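Reducing-end xylose-releasing exo-oligoxylanase Rex8A (Paenibacillus barcinonensis, PDB 6SUD) hydrolyses short linear and branched xylooligosaccharides, releasing xylose from their reducing ends as a family 8 glycoside hydrolase. Local coordinates at residues Q294-F297 with S298-V302. The protein carries 1 engineered substitution. Numbering follows the deposited sequence.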
loop_
_atom_site.group_PDB
_atom_site.type_symbol
_atom_site.label_atom_id
_atom_site.label_comp_id
_atom_site.label_asym_id
_atom_site.label_seq_id
_atom_site.Cartn_x
_atom_site.Cartn_y
_atom_site.Cartn_z
ATOM N N GLN A 294 -6.284 4.193 17.102
ATOM C CA GLN A 294 -5.183 4.645 18.007
ATOM C C GLN A 294 -5.599 4.447 19.467
ATOM O O GLN A 294 -4.781 3.996 20.251
ATOM C CB GLN A 294 -4.779 6.090 17.730
ATOM C CG GLN A 294 -3.843 6.210 16.537
ATOM C CD GLN A 294 -3.268 7.595 16.389
ATOM O OE1 GLN A 294 -3.736 8.565 16.992
ATOM N NE2 GLN A 294 -2.216 7.686 15.595
ATOM N N ALA A 295 -6.833 4.798 19.822
ATOM C CA ALA A 295 -7.400 4.537 21.162
ATOM C C ALA A 295 -7.301 3.036 21.466
ATOM O O ALA A 295 -6.888 2.693 22.598
ATOM C CB ALA A 295 -8.816 5.041 21.233
ATOM N N PHE A 296 -7.651 2.165 20.504
ATOM C CA PHE A 296 -7.638 0.691 20.710
ATOM C C PHE A 296 -6.231 0.242 21.121
ATOM O O PHE A 296 -6.144 -0.572 22.037
ATOM C CB PHE A 296 -8.114 -0.112 19.493
ATOM C CG PHE A 296 -8.152 -1.597 19.768
ATOM C CD1 PHE A 296 -9.199 -2.181 20.476
ATOM C CD2 PHE A 296 -7.105 -2.403 19.374
ATOM C CE1 PHE A 296 -9.194 -3.542 20.751
ATOM C CE2 PHE A 296 -7.081 -3.756 19.679
ATOM C CZ PHE A 296 -8.138 -4.326 20.349
ATOM N N PHE A 297 -5.177 0.787 20.517
ATOM C CA PHE A 297 -3.776 0.327 20.739
ATOM C C PHE A 297 -3.027 1.238 21.720
ATOM O O PHE A 297 -1.827 0.994 21.933
ATOM C CB PHE A 297 -3.033 0.200 19.407
ATOM C CG PHE A 297 -3.487 -1.010 18.640
ATOM C CD1 PHE A 297 -3.231 -2.286 19.113
ATOM C CD2 PHE A 297 -4.244 -0.871 17.485
ATOM C CE1 PHE A 297 -3.672 -3.404 18.422
ATOM C CE2 PHE A 297 -4.697 -1.987 16.806
ATOM C CZ PHE A 297 -4.423 -3.251 17.277
ATOM N N SER A 298 -3.694 2.220 22.328
ATOM C CA SER A 298 -3.014 3.275 23.127
ATOM C C SER A 298 -2.242 2.654 24.301
ATOM O O SER A 298 -1.107 3.101 24.541
ATOM C CB SER A 298 -3.968 4.329 23.587
ATOM O OG SER A 298 -4.986 3.778 24.387
ATOM N N ASP A 299 -2.828 1.661 24.983
ATOM C CA ASP A 299 -2.257 1.064 26.222
ATOM C C ASP A 299 -1.719 -0.343 25.971
ATOM O O ASP A 299 -1.596 -1.111 26.965
ATOM C CB ASP A 299 -3.309 0.929 27.324
ATOM C CG ASP A 299 -3.640 2.235 28.009
ATOM O OD1 ASP A 299 -2.786 3.136 27.980
ATOM O OD2 ASP A 299 -4.735 2.326 28.587
ATOM N N ILE A 300 -1.436 -0.691 24.714
ATOM C CA ILE A 300 -0.922 -2.044 24.363
ATOM C C ILE A 300 0.521 -1.909 23.886
ATOM O O ILE A 300 0.785 -1.144 22.934
ATOM C CB ILE A 300 -1.807 -2.777 23.339
ATOM C CG1 ILE A 300 -3.256 -2.887 23.833
ATOM C CG2 ILE A 300 -1.192 -4.137 23.039
ATOM C CD1 ILE A 300 -4.249 -3.374 22.797
ATOM N N ASP A 301 1.426 -2.637 24.538
ATOM C CA ASP A 301 2.853 -2.644 24.144
ATOM C C ASP A 301 2.969 -3.315 22.776
ATOM O O ASP A 301 2.332 -4.358 22.584
ATOM C CB ASP A 301 3.719 -3.423 25.128
ATOM C CG ASP A 301 5.194 -3.096 24.982
ATOM O OD1 ASP A 301 5.935 -3.973 24.490
ATOM O OD2 ASP A 301 5.590 -1.960 25.319
ATOM N N VAL A 302 3.830 -2.784 21.911
ATOM C CA VAL A 302 4.114 -3.342 20.556
ATOM C C VAL A 302 4.535 -4.811 20.683
ATOM O O VAL A 302 4.118 -5.624 19.853
ATOM C CB VAL A 302 5.199 -2.509 19.852
ATOM C CG1 VAL A 302 5.641 -3.130 18.538
ATOM C CG2 VAL A 302 4.753 -1.076 19.634
HETATM O O HOH W 1 0.444 0.593 20.701
#
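Ser298 and Ile300 fold back on Ala295, Phe296 and Phe297 where helix 285-297 gives way to a type I beta turn, Phe297 to Ile300, that leads into the loop before strand 306-308. Two hydrogen bonds from one residue grip Ala295 O. Ser298 OG lies 2.8 Å from Ala295 O, tilted a little from the carbonyl plane. Ser298 N reaches Ala295 O at 3.2 Å from the same face but well above that plane. With chi1 at 60°, the hydroxyl sits between its own backbone N and carbonyl carbon, turned back over the preceding helical turn. Replacing Ser298 by alanine is likely to cost Ala295 O its shorter bond and keep, of this pair, the longer, steeper backbone one. The turn itself is closed by Ile300 N donating to Phe297 O at 3.3 Å.

Apolar packing centres on Ile300 CD1, which approaches both phenylalanine rings obliquely, 4.2 Å from Phe296 CE2 and 4.0 Å from Phe297 CD1. Phe296 presents CD2 over the centre of one face of the Phe297 ring. Tyr305 meets Phe297 edge-to-face, and buried Phe297 also packs on Leu325 of helix 322-331 and Phe344 of helix 341-349, joining the helix end to its neighbours, away from the xylose sites. A water bridges the turn, donating to Phe297 O at 2.6 Å and to Ile300 O at 2.8 Å.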